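Local coordinates for protein MS5a (Brassica napus, PDB 6L77) that is of unknown molecular function but is linked to meiosis, has a cystatin-like fold, and appears to enhance the protease papain in a non-canonical way, at residues Pro99-Lys111 against Arg209-Gly223. Sequence-based numbering, arbitrary orientation.
Sequences PNQFFDAKDLPDK and RRTVEPTTHCVCLLG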
ATOM      1  N   PRO A  99      17.005  11.730  -2.415  1.00 67.73           N
ATOM      2  CA  PRO A  99      15.790  12.536  -2.225  1.00 69.53           C
ATOM      3  C   PRO A  99      15.578  12.951  -0.769  1.00 68.65           C
ATOM      4  O   PRO A  99      15.934  12.204   0.140  1.00 70.27           O
ATOM      5  CB  PRO A  99      14.669  11.600  -2.699  1.00 67.17           C
ATOM      6  CG  PRO A  99      15.250  10.218  -2.594  1.00 62.20           C
ATOM      7  CD  PRO A  99      16.701  10.381  -2.921  1.00 63.17           C
ATOM      8  N   ASN A 100      15.001  14.134  -0.564  1.00 66.90           N
ATOM      9  CA  ASN A 100      14.802  14.680   0.770  1.00 60.53           C
ATOM     10  C   ASN A 100      13.579  14.049   1.435  1.00 56.32           C
ATOM     11  O   ASN A 100      12.780  13.352   0.802  1.00 56.00           O
ATOM     12  CB  ASN A 100      14.648  16.197   0.704  1.00 67.27           C
ATOM     13  CG  ASN A 100      15.702  16.851  -0.173  1.00 71.70           C
ATOM     14  OD1 ASN A 100      15.378  17.602  -1.095  1.00 74.56           O
ATOM     15  ND2 ASN A 100      16.969  16.562   0.106  1.00 70.48           N
ATOM     16  N   GLN A 101      13.436  14.307   2.733  1.00 54.62           N
ATOM     17  CA  GLN A 101      12.357  13.699   3.498  1.00 54.08           C
ATOM     18  C   GLN A 101      10.999  14.132   2.955  1.00 50.00           C
ATOM     19  O   GLN A 101      10.822  15.253   2.467  1.00 49.57           O
ATOM     20  CB  GLN A 101      12.467  14.066   4.979  1.00 58.34           C
ATOM     21  CG  GLN A 101      11.500  13.284   5.869  1.00 68.88           C
ATOM     22  CD  GLN A 101      11.409  13.821   7.290  1.00 81.08           C
ATOM     23  OE1 GLN A 101      12.055  14.811   7.639  1.00 88.04           O
ATOM     24  NE2 GLN A 101      10.603  13.162   8.117  1.00 81.01           N
ATOM     25  N   PHE A 102      10.032  13.225   3.041  1.00 33.31           N
ATOM     26  CA  PHE A 102       8.696  13.476   2.518  1.00 32.55           C
ATOM     27  C   PHE A 102       7.704  12.683   3.350  1.00 33.20           C
ATOM     28  O   PHE A 102       7.794  11.454   3.403  1.00 30.30           O
ATOM     29  CB  PHE A 102       8.617  13.083   1.040  1.00 32.22           C
ATOM     30  CG  PHE A 102       7.243  13.217   0.446  1.00 29.65           C
ATOM     31  CD1 PHE A 102       6.698  14.468   0.213  1.00 32.39           C
ATOM     32  CD2 PHE A 102       6.501  12.091   0.121  1.00 30.52           C
ATOM     33  CE1 PHE A 102       5.427  14.592  -0.332  1.00 34.40           C
ATOM     34  CE2 PHE A 102       5.248  12.211  -0.433  1.00 33.50           C
ATOM     35  CZ  PHE A 102       4.710  13.461  -0.657  1.00 31.82           C
ATOM     36  N   PHE A 103       6.769  13.367   4.004  1.00 29.06           N
ATOM     37  CA  PHE A 103       5.777  12.659   4.802  1.00 32.37           C
ATOM     38  C   PHE A 103       4.462  13.428   4.771  1.00 38.57           C
ATOM     39  O   PHE A 103       4.369  14.526   4.224  1.00 40.86           O
ATOM     40  CB  PHE A 103       6.251  12.454   6.242  1.00 43.44           C
ATOM     41  CG  PHE A 103       6.584  13.732   6.947  1.00 52.92           C
ATOM     42  CD1 PHE A 103       5.594  14.471   7.579  1.00 57.56           C
ATOM     43  CD2 PHE A 103       7.883  14.210   6.957  1.00 61.04           C
ATOM     44  CE1 PHE A 103       5.899  15.658   8.213  1.00 60.01           C
ATOM     45  CE2 PHE A 103       8.195  15.395   7.599  1.00 64.50           C
ATOM     46  CZ  PHE A 103       7.203  16.120   8.226  1.00 62.38           C
ATOM     47  N   ASP A 104       3.447  12.827   5.380  1.00 32.79           N
ATOM     48  CA  ASP A 104       2.073  13.312   5.343  1.00 37.19           C
ATOM     49  C   ASP A 104       1.670  13.637   6.769  1.00 46.82           C
ATOM     50  O   ASP A 104       1.708  12.761   7.641  1.00 51.86           O
ATOM     51  CB  ASP A 104       1.150  12.253   4.738  1.00 35.95           C
ATOM     52  CG  ASP A 104      -0.328  12.616   4.832  1.00 44.02           C
ATOM     53  OD1 ASP A 104      -0.671  13.729   5.284  1.00 45.99           O
ATOM     54  OD2 ASP A 104      -1.155  11.765   4.458  1.00 37.68           O
ATOM     55  N   ALA A 105       1.290  14.888   7.007  1.00 45.79           N
ATOM     56  CA  ALA A 105       0.967  15.330   8.349  1.00 48.37           C
ATOM     57  C   ALA A 105      -0.502  15.665   8.534  1.00 52.51           C
ATOM     58  O   ALA A 105      -0.878  16.145   9.609  1.00 55.77           O
ATOM     59  CB  ALA A 105       1.826  16.545   8.722  1.00 54.49           C
ATOM     60  N   LYS A 106      -1.347  15.429   7.540  1.00 44.04           N
ATOM     61  CA  LYS A 106      -2.719  15.898   7.647  1.00 54.21           C
ATOM     62  C   LYS A 106      -3.642  14.761   8.078  1.00 55.03           C
ATOM     63  O   LYS A 106      -3.415  13.591   7.758  1.00 47.21           O
ATOM     64  CB  LYS A 106      -3.188  16.548   6.337  1.00 58.22           C
ATOM     65  CG  LYS A 106      -3.948  15.681   5.351  1.00 69.11           C
ATOM     66  CD  LYS A 106      -3.046  15.119   4.248  1.00 74.37           C
ATOM     67  CE  LYS A 106      -1.939  16.084   3.810  1.00 72.77           C
ATOM     68  NZ  LYS A 106      -0.768  15.332   3.227  1.00 57.92           N
ATOM     69  N   ASP A 107      -4.657  15.123   8.867  1.00 55.29           N
ATOM     70  CA  ASP A 107      -5.551  14.148   9.479  1.00 52.13           C
ATOM     71  C   ASP A 107      -6.198  13.255   8.424  1.00 44.53           C
ATOM     72  O   ASP A 107      -6.454  13.673   7.293  1.00 45.34           O
ATOM     73  CB  ASP A 107      -6.650  14.857  10.284  1.00 57.53           C
ATOM     74  CG  ASP A 107      -6.126  15.542  11.536  1.00 65.65           C
ATOM     75  OD1 ASP A 107      -4.967  15.292  11.932  1.00 70.90           O
ATOM     76  OD2 ASP A 107      -6.884  16.335  12.131  1.00 71.96           O
ATOM     77  N   LEU A 108      -6.456  11.970   8.815  1.00 40.19           N
ATOM     78  CA  LEU A 108      -7.240  11.036   8.021  1.00 38.83           C
ATOM     79  C   LEU A 108      -8.712  11.125   8.404  1.00 40.86           C
ATOM     80  O   LEU A 108      -9.041  11.408   9.561  1.00 36.72           O
ATOM     81  CB  LEU A 108      -6.764   9.607   8.247  1.00 39.24           C
ATOM     82  CG  LEU A 108      -5.444   9.173   7.626  1.00 38.95           C
ATOM     83  CD1 LEU A 108      -5.021   7.835   8.214  1.00 35.87           C
ATOM     84  CD2 LEU A 108      -5.591   9.072   6.124  1.00 35.46           C
ATOM     85  N   PRO A 109      -9.609  10.873   7.455  1.00 37.35           N
ATOM     86  CA  PRO A 109     -11.018  10.686   7.812  1.00 37.04           C
ATOM     87  C   PRO A 109     -11.184   9.454   8.690  1.00 42.47           C
ATOM     88  O   PRO A 109     -10.480   8.458   8.530  1.00 40.11           O
ATOM     89  CB  PRO A 109     -11.714  10.519   6.456  1.00 37.18           C
ATOM     90  CG  PRO A 109     -10.650  10.152   5.513  1.00 40.10           C
ATOM     91  CD  PRO A 109      -9.382  10.770   6.005  1.00 40.30           C
ATOM     92  N   ASP A 110     -12.118   9.526   9.636  1.00 40.84           N
ATOM     93  CA  ASP A 110     -12.280   8.436  10.586  1.00 41.83           C
ATOM     94  C   ASP A 110     -13.398   7.471  10.221  1.00 41.15           C
ATOM     95  O   ASP A 110     -13.568   6.458  10.908  1.00 44.00           O
ATOM     96  CB  ASP A 110     -12.513   8.990  11.997  1.00 54.72           C
ATOM     97  CG  ASP A 110     -13.795   9.775  12.112  1.00 67.26           C
ATOM     98  OD1 ASP A 110     -14.203  10.404  11.112  1.00 71.69           O
ATOM     99  OD2 ASP A 110     -14.397   9.764  13.209  1.00 74.26           O
ATOM    100  N   LYS A 111     -14.163   7.745   9.162  1.00 37.08           N
ATOM    101  CA  LYS A 111     -15.269   6.882   8.777  1.00 31.50           C
ATOM    102  C   LYS A 111     -15.320   6.740   7.263  1.00 34.30           C
ATOM    103  O   LYS A 111     -14.820   7.586   6.513  1.00 34.59           O
ATOM    104  CB  LYS A 111     -16.631   7.415   9.262  1.00 38.55           C
ATOM    105  CG  LYS A 111     -16.744   7.685  10.749  1.00 47.90           C
ATOM    106  CD  LYS A 111     -18.139   8.199  11.092  1.00 49.04           C
ATOM    107  CE  LYS A 111     -18.167   8.898  12.444  1.00 61.97           C
ATOM    108  NZ  LYS A 111     -17.650   8.045  13.551  1.00 67.89           N
ATOM    109  N   ARG A 209      -4.195   6.913   3.038  1.00 23.13           N
ATOM    110  CA  ARG A 209      -3.880   7.998   2.120  1.00 21.89           C
ATOM    111  C   ARG A 209      -2.515   7.753   1.486  1.00 23.74           C
ATOM    112  O   ARG A 209      -1.515   7.577   2.193  1.00 22.89           O
ATOM    113  CB  ARG A 209      -3.889   9.360   2.811  1.00 23.89           C
ATOM    114  CG  ARG A 209      -3.688  10.486   1.801  1.00 27.58           C
ATOM    115  CD  ARG A 209      -3.559  11.848   2.460  1.00 35.10           C
ATOM    116  NE  ARG A 209      -4.792  12.257   3.118  1.00 35.50           N
ATOM    117  CZ  ARG A 209      -4.953  12.343   4.437  1.00 48.89           C
ATOM    118  NH1 ARG A 209      -3.946  12.064   5.263  1.00 49.12           N
ATOM    119  NH2 ARG A 209      -6.123  12.731   4.932  1.00 49.88           N
ATOM    120  N   ARG A 210      -2.481   7.742   0.160  1.00 19.72           N
ATOM    121  CA  ARG A 210      -1.242   7.740  -0.602  1.00 20.00           C
ATOM    122  C   ARG A 210      -0.977   9.154  -1.104  1.00 21.80           C
ATOM    123  O   ARG A 210      -1.789   9.717  -1.848  1.00 21.81           O
ATOM    124  CB  ARG A 210      -1.317   6.775  -1.789  1.00 19.55           C
ATOM    125  CG  ARG A 210      -0.018   6.731  -2.613  1.00 17.37           C
ATOM    126  CD  ARG A 210      -0.325   6.589  -4.114  1.00 18.55           C
ATOM    127  NE  ARG A 210      -0.912   5.287  -4.428  1.00 18.28           N
ATOM    128  CZ  ARG A 210      -1.659   5.030  -5.502  1.00 19.17           C
ATOM    129  NH1 ARG A 210      -1.933   5.995  -6.374  1.00 17.90           N
ATOM    130  NH2 ARG A 210      -2.131   3.803  -5.700  1.00 19.23           N
ATOM    131  N   THR A 211       0.158   9.718  -0.725  1.00 18.90           N
ATOM    132  CA  THR A 211       0.579  10.989  -1.287  1.00 25.37           C
ATOM    133  C   THR A 211       1.888  10.768  -2.026  1.00 24.63           C
ATOM    134  O   THR A 211       2.726   9.969  -1.596  1.00 24.22           O
ATOM    135  CB  THR A 211       0.709  12.072  -0.205  1.00 30.45           C
ATOM    136  OG1 THR A 211       1.606  11.630   0.812  1.00 37.24           O
ATOM    137  CG2 THR A 211      -0.639  12.312   0.427  1.00 28.86           C
ATOM    138  N   VAL A 212       2.029  11.437  -3.166  1.00 23.37           N
ATOM    139  CA  VAL A 212       3.145  11.237  -4.082  1.00 20.32           C
ATOM    140  C   VAL A 212       3.839  12.578  -4.261  1.00 26.59           C
ATOM    141  O   VAL A 212       3.185  13.581  -4.567  1.00 23.85           O
ATOM    142  CB  VAL A 212       2.674  10.675  -5.440  1.00 24.06           C
ATOM    143  CG1 VAL A 212       3.868  10.403  -6.354  1.00 24.42           C
ATOM    144  CG2 VAL A 212       1.858   9.389  -5.240  1.00 21.51           C
ATOM    145  N   GLU A 213       5.151  12.597  -4.074  1.00 26.83           N
ATOM    146  CA  GLU A 213       5.900  13.846  -4.191  1.00 28.06           C
ATOM    147  C   GLU A 213       6.020  14.222  -5.662  1.00 30.18           C
ATOM    148  O   GLU A 213       6.482  13.403  -6.466  1.00 29.87           O
ATOM    149  CB  GLU A 213       7.286  13.691  -3.555  1.00 24.79           C
ATOM    150  CG  GLU A 213       7.894  14.988  -3.031  1.00 35.93           C
ATOM    151  CD  GLU A 213       8.306  15.954  -4.131  1.00 53.18           C
ATOM    152  OE1 GLU A 213       8.235  17.184  -3.901  1.00 62.94           O
ATOM    153  OE2 GLU A 213       8.696  15.495  -5.226  1.00 54.17           O
ATOM    154  N   PRO A 214       5.651  15.451  -6.048  1.00 37.62           N
ATOM    155  CA  PRO A 214       5.476  15.758  -7.483  1.00 42.04           C
ATOM    156  C   PRO A 214       6.696  15.520  -8.362  1.00 39.59           C
ATOM    157  O   PRO A 214       6.538  15.103  -9.515  1.00 55.22           O
ATOM    158  CB  PRO A 214       5.077  17.240  -7.467  1.00 38.79           C
ATOM    159  CG  PRO A 214       4.408  17.422  -6.153  1.00 41.47           C
ATOM    160  CD  PRO A 214       5.163  16.544  -5.189  1.00 38.24           C
ATOM    161  N   THR A 215       7.905  15.777  -7.875  1.00 35.50           N
ATOM    162  CA  THR A 215       9.092  15.627  -8.711  1.00 38.66           C
ATOM    163  C   THR A 215       9.794  14.289  -8.503  1.00 37.04           C
ATOM    164  O   THR A 215      10.116  13.593  -9.472  1.00 34.62           O
ATOM    165  CB  THR A 215      10.071  16.771  -8.433  1.00 51.54           C
ATOM    166  OG1 THR A 215       9.373  18.023  -8.505  1.00 54.34           O
ATOM    167  CG2 THR A 215      11.213  16.756  -9.449  1.00 51.92           C
ATOM    168  N   THR A 216      10.053  13.928  -7.248  1.00 35.74           N
ATOM    169  CA  THR A 216      10.744  12.688  -6.917  1.00 30.46           C
ATOM    170  C   THR A 216       9.854  11.462  -7.060  1.00 29.11           C
ATOM    171  O   THR A 216      10.369  10.347  -7.217  1.00 29.42           O
ATOM    172  CB  THR A 216      11.249  12.758  -5.481  1.00 34.92           C
ATOM    173  OG1 THR A 216      10.117  12.889  -4.614  1.00 36.80           O
ATOM    174  CG2 THR A 216      12.159  13.954  -5.281  1.00 42.79           C
ATOM    175  N   HIS A 217       8.536  11.648  -6.982  1.00 25.95           N
ATOM    176  CA  HIS A 217       7.571  10.555  -6.959  1.00 22.74           C
ATOM    177  C   HIS A 217       7.798   9.633  -5.766  1.00 24.92           C
ATOM    178  O   HIS A 217       7.450   8.454  -5.820  1.00 23.69           O
ATOM    179  CB  HIS A 217       7.588   9.748  -8.261  1.00 27.36           C
ATOM    180  CG  HIS A 217       7.381  10.571  -9.492  1.00 35.75           C
ATOM    181  ND1 HIS A 217       6.314  11.429  -9.644  1.00 42.78           N
ATOM    182  CD2 HIS A 217       8.096  10.652 -10.637  1.00 37.55           C
ATOM    183  CE1 HIS A 217       6.389  12.017 -10.825  1.00 40.91           C
ATOM    184  NE2 HIS A 217       7.460  11.563 -11.448  1.00 42.68           N
ATOM    185  N   CYS A 218       8.393  10.158  -4.690  1.00 24.62           N
ATOM    186  CA  CYS A 218       8.435   9.409  -3.442  1.00 18.47           C
ATOM    187  C   CYS A 218       7.005   9.199  -2.956  1.00 20.22           C
ATOM    188  O   CYS A 218       6.143  10.055  -3.149  1.00 22.74           O
ATOM    189  CB  CYS A 218       9.269  10.158  -2.398  1.00 29.76           C
ATOM    190  SG  CYS A 218      11.010  10.345  -2.894  1.00 35.73           S
ATOM    191  N   VAL A 219       6.747   8.045  -2.354  1.00 20.67           N
ATOM    192  CA  VAL A 219       5.389   7.625  -2.014  1.00 18.98           C
ATOM    193  C   VAL A 219       5.287   7.547  -0.498  1.00 22.18           C
ATOM    194  O   VAL A 219       6.038   6.796   0.137  1.00 20.79           O
ATOM    195  CB  VAL A 219       5.032   6.274  -2.647  1.00 20.32           C
ATOM    196  CG1 VAL A 219       3.694   5.788  -2.128  1.00 21.75           C
ATOM    197  CG2 VAL A 219       5.000   6.404  -4.182  1.00 20.31           C
ATOM    198  N   CYS A 220       4.363   8.315   0.077  1.00 20.75           N
ATOM    199  CA  CYS A 220       4.068   8.267   1.502  1.00 21.17           C
ATOM    200  C   CYS A 220       2.697   7.630   1.705  1.00 24.91           C
ATOM    201  O   CYS A 220       1.730   7.993   1.022  1.00 24.31           O
ATOM    202  CB  CYS A 220       4.106   9.669   2.108  1.00 26.65           C
ATOM    203  SG  CYS A 220       3.546   9.697   3.808  1.00 30.36           S
ATOM    204  N   LEU A 221       2.626   6.648   2.601  1.00 18.71           N
ATOM    205  CA  LEU A 221       1.368   6.017   2.981  1.00 21.14           C
ATOM    206  C   LEU A 221       1.077   6.327   4.441  1.00 20.02           C
ATOM    207  O   LEU A 221       1.940   6.138   5.301  1.00 20.47           O
ATOM    208  CB  LEU A 221       1.395   4.500   2.767  1.00 22.87           C
ATOM    209  CG  LEU A 221       1.558   3.954   1.338  1.00 22.15           C
ATOM    210  CD1 LEU A 221       1.168   2.480   1.293  1.00 26.39           C
ATOM    211  CD2 LEU A 221       0.727   4.740   0.344  1.00 18.44           C
ATOM    212  N   LEU A 222      -0.137   6.794   4.713  1.00 20.64           N
ATOM    213  CA  LEU A 222      -0.603   7.032   6.073  1.00 24.16           C
ATOM    214  C   LEU A 222      -1.966   6.377   6.208  1.00 25.21           C
ATOM    215  O   LEU A 222      -2.865   6.654   5.413  1.00 27.19           O
ATOM    216  CB  LEU A 222      -0.692   8.527   6.377  1.00 23.51           C
ATOM    217  CG  LEU A 222      -1.193   8.838   7.782  1.00 24.99           C
ATOM    218  CD1 LEU A 222      -0.191   8.341   8.807  1.00 30.57           C
ATOM    219  CD2 LEU A 222      -1.436  10.337   7.954  1.00 30.79           C
ATOM    220  N   GLY A 223      -2.131   5.520   7.211  1.00 24.17           N
ATOM    221  CA  GLY A 223      -3.339   4.728   7.303  1.00 25.74           C
ATOM    222  C   GLY A 223      -3.773   4.485   8.736  1.00 29.43           C
ATOM    223  O   GLY A 223      -2.982   4.567   9.685  1.00 29.19           O
TER
HETATM  224  O   HOH W   1      11.393  13.608  -1.977  1.00 45.57           O
HETATM  225  O   HOH W   2       1.992  14.245   2.126  1.00 61.49           O
HETATM  226  O   HOH W   3       0.020  10.010   2.728  1.00 25.99           O
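The irregular loop 99-111 runs lengthwise along one face of the beta hairpin of strands 201-212 and 219-227, central in the antiparallel sheet of this cystatin-like fold. R209 and F102 are its main anchors. The R209 guanidinium ends among three acceptors of the loop. NH1 meets the syn lone pair of D104 OD2 at 2.9 Å, in a salt bridge close to the guanidinium plane. NH1 also donates to K106 O, more bent at 133°, and NH2 donates to D107 O at 2.6 Å. L108 CD2 lies over one face of the guanidinium and K106 CD over the opposite face. Replacing R209 with an alanine would probably leave D104 OD2 without its charged mate and K106 O and D107 O without these donors. D104 OD1 holds the loop itself: it accepts from K106 N, as an Asx turn, and from K106 NZ on the other side of the carboxylate plane. Further along, F102 CG is anti to the backbone N (chi1 176°), which swings the ring over the hairpin. C220 CB lies 3.8 Å from F102 CE2. E213 CB makes a CH-pi contact, 3.7 Å above the centre of the F102 ring.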